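Local coordinates for protein putative efflux transporter (Bacteroides eggerthii, PDB 4L8J) that probably acts as the periplasmic adaptor (membrane-fusion) subunit of a HlyD-type efflux system that carries substrates out of the cell, at residues L260-G265 with T272-V277; A79-A84 with S117-S122. All coordinates share one frame; numbering follows the deposited sequence. Where two conformers were deposited one is given.

Interaction 1 (L260-G265 with T272-V277)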
loop_
_atom_site.group_PDB
_atom_site.type_symbol
_atom_site.label_atom_id
_atom_site.label_comp_id
_atom_site.label_asym_id
_atom_site.label_seq_id
_atom_site.Cartn_x
_atom_site.Cartn_y
_atom_site.Cartn_z
ATOM N N LEU A 260 14.138 4.435 -7.169
ATOM C CA LEU A 260 15.030 3.644 -6.318
ATOM C C LEU A 260 16.490 3.823 -6.781
ATOM O O LEU A 260 17.382 3.960 -5.944
ATOM C CB LEU A 260 14.617 2.155 -6.369
ATOM C CG LEU A 260 15.589 1.122 -5.823
ATOM C CD1 LEU A 260 15.754 1.279 -4.333
ATOM C CD2 LEU A 260 15.140 -0.296 -6.164
ATOM N N SER A 261 16.717 3.870 -8.113
ATOM C CA SER A 261 18.061 3.985 -8.699
ATOM C C SER A 261 18.783 5.313 -8.308
ATOM O O SER A 261 19.979 5.449 -8.542
ATOM C CB SER A 261 17.983 3.822 -10.212
ATOM O OG SER A 261 17.325 4.925 -10.813
ATOM N N ALA A 262 18.070 6.273 -7.708
ATOM C CA ALA A 262 18.671 7.533 -7.251
ATOM C C ALA A 262 19.347 7.384 -5.882
ATOM O O ALA A 262 20.237 8.170 -5.557
ATOM C CB ALA A 262 17.603 8.627 -7.163
ATOM N N VAL A 263 18.902 6.402 -5.075
ATOM C CA VAL A 263 19.337 6.264 -3.702
ATOM C C VAL A 263 20.523 5.284 -3.563
ATOM O O VAL A 263 20.552 4.213 -4.179
ATOM C CB VAL A 263 18.126 5.872 -2.788
ATOM C CG1 VAL A 263 18.542 5.687 -1.329
ATOM C CG2 VAL A 263 17.002 6.909 -2.885
ATOM N N PHE A 264 21.506 5.686 -2.737
ATOM C CA PHE A 264 22.696 4.888 -2.466
ATOM C C PHE A 264 23.111 5.026 -0.987
ATOM O O PHE A 264 22.638 5.926 -0.273
ATOM C CB PHE A 264 23.848 5.280 -3.425
ATOM C CG PHE A 264 24.253 6.733 -3.408
ATOM C CD1 PHE A 264 23.652 7.649 -4.268
ATOM C CD2 PHE A 264 25.251 7.183 -2.553
ATOM C CE1 PHE A 264 24.039 8.994 -4.261
ATOM C CE2 PHE A 264 25.654 8.521 -2.568
ATOM C CZ PHE A 264 25.039 9.417 -3.419
ATOM N N GLY A 265 23.972 4.110 -0.548
ATOM C CA GLY A 265 24.476 4.080 0.818
ATOM C C GLY A 265 25.883 4.634 0.973
ATOM O O GLY A 265 26.399 5.336 0.103
ATOM N N THR A 272 21.219 6.870 3.941
ATOM C CA THR A 272 20.849 6.850 2.519
ATOM C C THR A 272 21.040 8.235 1.943
ATOM O O THR A 272 20.764 9.229 2.602
ATOM C CB THR A 272 19.434 6.321 2.313
ATOM O OG1 THR A 272 18.518 7.083 3.111
ATOM C CG2 THR A 272 19.333 4.820 2.617
ATOM N N TYR A 273 21.515 8.284 0.699
ATOM C CA TYR A 273 21.820 9.518 -0.014
ATOM C C TYR A 273 21.287 9.520 -1.422
ATOM O O TYR A 273 20.980 8.471 -1.985
ATOM C CB TYR A 273 23.367 9.713 -0.088
ATOM C CG TYR A 273 24.060 9.668 1.254
ATOM C CD1 TYR A 273 24.215 10.821 2.022
ATOM C CD2 TYR A 273 24.533 8.465 1.777
ATOM C CE1 TYR A 273 24.814 10.776 3.281
ATOM C CE2 TYR A 273 25.129 8.409 3.034
ATOM C CZ TYR A 273 25.296 9.572 3.771
ATOM O OH TYR A 273 25.898 9.509 5.006
ATOM N N VAL A 274 21.269 10.726 -2.010
ATOM C CA VAL A 274 21.029 11.016 -3.421
ATOM C C VAL A 274 22.095 12.026 -3.885
ATOM O O VAL A 274 22.699 12.719 -3.054
ATOM C CB VAL A 274 19.599 11.561 -3.758
ATOM C CG1 VAL A 274 18.505 10.541 -3.452
ATOM C CG2 VAL A 274 19.343 12.911 -3.083
ATOM N N TRP A 275 22.231 12.178 -5.202
ATOM C CA TRP A 275 23.039 13.243 -5.801
ATOM C C TRP A 275 22.074 14.310 -6.253
ATOM O O TRP A 275 21.226 14.025 -7.098
ATOM C CB TRP A 275 23.877 12.750 -7.001
ATOM C CG TRP A 275 25.022 11.837 -6.692
ATOM C CD1 TRP A 275 25.171 10.541 -7.102
ATOM C CD2 TRP A 275 26.215 12.173 -5.970
ATOM N NE1 TRP A 275 26.384 10.047 -6.678
ATOM C CE2 TRP A 275 27.040 11.024 -5.967
ATOM C CE3 TRP A 275 26.686 13.352 -5.353
ATOM C CZ2 TRP A 275 28.305 11.010 -5.352
ATOM C CZ3 TRP A 275 27.932 13.337 -4.748
ATOM C CH2 TRP A 275 28.713 12.165 -4.720
ATOM N N ILE A 276 22.164 15.507 -5.679
ATOM C CA ILE A 276 21.385 16.669 -6.084
ATOM C C ILE A 276 22.149 17.370 -7.225
ATOM O O ILE A 276 23.343 17.633 -7.089
ATOM C CB ILE A 276 21.112 17.632 -4.874
ATOM C CG1 ILE A 276 20.054 17.044 -3.903
ATOM C CG2 ILE A 276 20.668 19.086 -5.346
ATOM C CD1 ILE A 276 18.636 17.026 -4.458
ATOM N N VAL A 277 21.454 17.688 -8.317
ATOM C CA VAL A 277 22.014 18.396 -9.460
ATOM C C VAL A 277 21.644 19.875 -9.348
ATOM O O VAL A 277 20.471 20.223 -9.432
ATOM C CB VAL A 277 21.530 17.806 -10.801
ATOM C CG1 VAL A 277 22.139 18.562 -11.988
ATOM C CG2 VAL A 277 21.848 16.322 -10.880
HETATM O O HOH W 1 21.162 10.180 -6.896
#
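The phenyl ring of Phe264 lies across the strand 272-277, between the base of Tyr273 and the indole of Trp275, and buries more surface here than any other residue. Its CG sits between its own backbone N and carbonyl carbon (chi1 57°), a choice that swings the ring over the neighbouring strand. CB of Tyr273 then rests over one face of the phenyl, 3.9 Å from its centroid, as a CH-pi contact. At the far rim, CE1 of Phe264 comes to 3.4 Å from CD1 of Trp275. CE1 and CZ both lie over one face of the indole, although the two ring planes are inclined at 35° and form neither a stack nor a T. A broad, flat, apolar residue suits this place, since it reaches both Tyr273 and Trp275 on the paired strand.

Beneath the rings, Phe264 and Tyr273 form an antiparallel hydrogen-bonded pair: Phe264 N gives to Tyr273 O at 2.9 Å, and Tyr273 N gives to Phe264 O at 2.8 Å, nearly straight out from that carbonyl. This is the bonded rung of a short beta-hairpin, whose second strand is paired in turn with strand 281-289. Tyr273 O also receives the CA-H of Val263. Beyond this rung the chains diverge, and a water fills in for the next direct bond, donating to Ala262 O at 2.6 Å and accepting from Trp275 N at 2.8 Å. Val274 lies on the other side of the strand from Tyr273, where its CG1 comes to 4.0 Å from CG2 of Val263, a beta-branched pair suited to extended chain. The polar ends find partners beyond the two segments: Tyr273 OH bonds to Asn271 ND2 while its ring meets Arg284 in a cation-pi contact, and Trp275 NE1 gives to Val315 O of the second subunit.

Interaction 2 (A79-A84 with S117-S122)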
loop_
_atom_site.group_PDB
_atom_site.type_symbol
_atom_site.label_atom_id
_atom_site.label_comp_id
_atom_site.label_asym_id
_atom_site.label_seq_id
_atom_site.Cartn_x
_atom_site.Cartn_y
_atom_site.Cartn_z
ATOM N N ALA A 79 -27.766 79.673 -26.270
ATOM C CA ALA A 79 -28.425 80.971 -26.127
ATOM C C ALA A 79 -29.965 80.790 -26.091
ATOM O O ALA A 79 -30.597 81.288 -25.161
ATOM C CB ALA A 79 -28.013 81.897 -27.259
ATOM N N ALA A 80 -30.541 80.009 -27.038
ATOM C CA ALA A 80 -31.988 79.742 -27.091
ATOM C C ALA A 80 -32.484 79.061 -25.802
ATOM O O ALA A 80 -33.547 79.416 -25.307
ATOM C CB ALA A 80 -32.337 78.902 -28.309
ATOM N N TYR A 81 -31.683 78.147 -25.224
ATOM C CA TYR A 81 -32.018 77.473 -23.969
ATOM C C TYR A 81 -32.005 78.460 -22.823
ATOM O O TYR A 81 -32.916 78.440 -22.014
ATOM C CB TYR A 81 -31.055 76.301 -23.667
ATOM C CG TYR A 81 -31.231 75.743 -22.273
ATOM C CD1 TYR A 81 -32.267 74.860 -21.981
ATOM C CD2 TYR A 81 -30.407 76.151 -21.227
ATOM C CE1 TYR A 81 -32.473 74.386 -20.687
ATOM C CE2 TYR A 81 -30.603 75.683 -19.927
ATOM C CZ TYR A 81 -31.638 74.798 -19.664
ATOM O OH TYR A 81 -31.828 74.315 -18.393
ATOM N N GLU A 82 -30.959 79.297 -22.728
ATOM C CA GLU A 82 -30.824 80.285 -21.660
ATOM C C GLU A 82 -31.973 81.303 -21.664
ATOM O O GLU A 82 -32.460 81.647 -20.582
ATOM C CB GLU A 82 -29.483 80.999 -21.762
ATOM C CG GLU A 82 -28.354 80.118 -21.257
ATOM C CD GLU A 82 -26.952 80.602 -21.557
ATOM O OE1 GLU A 82 -26.796 81.743 -22.052
ATOM O OE2 GLU A 82 -26.005 79.832 -21.280
ATOM N N THR A 83 -32.411 81.769 -22.862
ATOM C CA THR A 83 -33.550 82.697 -22.999
ATOM C C THR A 83 -34.849 81.981 -22.594
ATOM O O THR A 83 -35.646 82.560 -21.857
ATOM C CB THR A 83 -33.656 83.249 -24.441
ATOM O OG1 THR A 83 -32.445 83.895 -24.793
ATOM C CG2 THR A 83 -34.812 84.238 -24.618
ATOM N N ALA A 84 -35.071 80.734 -23.064
ATOM C CA ALA A 84 -36.300 79.995 -22.719
ATOM C C ALA A 84 -36.359 79.696 -21.228
ATOM O O ALA A 84 -37.430 79.801 -20.637
ATOM C CB ALA A 84 -36.397 78.704 -23.515
ATOM N N SER A 117 -34.325 70.151 -25.187
ATOM C CA SER A 117 -34.063 68.985 -26.038
ATOM C C SER A 117 -33.053 69.314 -27.165
ATOM O O SER A 117 -32.136 68.525 -27.395
ATOM C CB SER A 117 -35.362 68.448 -26.622
ATOM O OG SER A 117 -36.129 67.837 -25.597
ATOM N N ALA A 118 -33.174 70.498 -27.794
ATOM C CA ALA A 118 -32.264 70.970 -28.847
ATOM C C ALA A 118 -30.847 71.162 -28.291
ATOM O O ALA A 118 -29.882 70.723 -28.926
ATOM C CB ALA A 118 -32.777 72.267 -29.460
ATOM N N TYR A 119 -30.728 71.771 -27.082
ATOM C CA TYR A 119 -29.432 72.001 -26.419
ATOM C C TYR A 119 -28.791 70.660 -25.951
ATOM O O TYR A 119 -27.571 70.517 -26.025
ATOM C CB TYR A 119 -29.598 72.986 -25.255
ATOM C CG TYR A 119 -28.320 73.455 -24.578
ATOM C CD1 TYR A 119 -27.139 73.622 -25.301
ATOM C CD2 TYR A 119 -28.315 73.811 -23.234
ATOM C CE1 TYR A 119 -25.970 74.075 -24.683
ATOM C CE2 TYR A 119 -27.166 74.300 -22.618
ATOM C CZ TYR A 119 -25.992 74.419 -23.340
ATOM O OH TYR A 119 -24.873 74.898 -22.704
ATOM N N GLU A 120 -29.595 69.685 -25.511
ATOM C CA GLU A 120 -29.074 68.378 -25.094
ATOM C C GLU A 120 -28.445 67.646 -26.283
ATOM O O GLU A 120 -27.377 67.057 -26.143
ATOM C CB GLU A 120 -30.173 67.521 -24.464
ATOM C CG GLU A 120 -30.579 67.989 -23.076
ATOM C CD GLU A 120 -31.791 67.314 -22.460
ATOM O OE1 GLU A 120 -32.640 66.778 -23.211
ATOM O OE2 GLU A 120 -31.902 67.355 -21.215
ATOM N N LEU A 121 -29.106 67.697 -27.448
ATOM C CA LEU A 121 -28.642 67.080 -28.690
ATOM C C LEU A 121 -27.334 67.744 -29.153
ATOM O O LEU A 121 -26.401 67.017 -29.492
ATOM C CB LEU A 121 -29.739 67.186 -29.783
ATOM C CG LEU A 121 -29.356 66.726 -31.201
ATOM C CD1 LEU A 121 -29.128 65.216 -31.262
ATOM C CD2 LEU A 121 -30.423 67.135 -32.197
ATOM N N SER A 122 -27.261 69.112 -29.145
ATOM C CA SER A 122 -26.047 69.810 -29.566
ATOM C C SER A 122 -24.894 69.572 -28.561
ATOM O O SER A 122 -23.737 69.548 -28.981
ATOM C CB SER A 122 -26.306 71.301 -29.801
ATOM O OG SER A 122 -26.405 72.086 -28.625
#
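Tyr81 and Tyr119 mark the point where the two helical segments, running in opposite directions, are nearest, with Tyr81 CA 6.5 Å from Tyr119 CA. These two residues carry the whole contact, each directing its side chain toward the other helix. With CG anti to the backbone N in both (chi1 170° in Tyr81, -173° in Tyr119), both side chains extend into the seam and cross each other at about a right angle. CD2 of Tyr119 does most of the touching: it nestles at the root of the other ring, 3.6 Å from CG of Tyr81 and 3.7 Å from CB of Tyr81. The ring planes are inclined at 34° with centroids 5.4 Å apart, an oblique meeting rather than a stack.

Tyrosine suits both places because its ring can fill the seam between helices while its hydroxyl finds a polar partner at this partly exposed surface. Tyr81 OH is hydrogen-bonded to Tyr112 OH on helix 102-127, and Tyr119 OH to Tyr74 OH on helix 68-95, so each phenol is held at its far end by the opposite helix. Were Tyr119 replaced by an alanine, the ring of Tyr81 would probably lose its neighbour and the Tyr74 hydroxyl its mate. Tyr74 and Tyr81 are seven residues apart, as are Tyr112 and Tyr119, the heptad spacing of a coiled coil. The arrangement is characteristic of the antiparallel helical hairpin that HlyD-family adaptor proteins extend from their barrel-sandwich domain.

Overall arrangement
Interaction 2 comes first along the chain and interaction 1 follows, on the opposite side of the molecule's centre. Their centres are about 87 Å apart and their nearest atoms about 69 Å, and they share no strand, helix or sheet. Interaction 2 joins helices 68-95 and 102-127, inserted between strands 61-65 and 130-132 of the barrel-sandwich region. The closed six-stranded barrel then intervenes before the strands of interaction 1, in the far beta domain, which also meets the second subunit. This elongated series of domains is consistent with an adaptor that bridges an inner-membrane transporter and an outer-membrane channel, the beta domain of interaction 1 probably lying nearer the inner membrane and the hairpin reaching away from it.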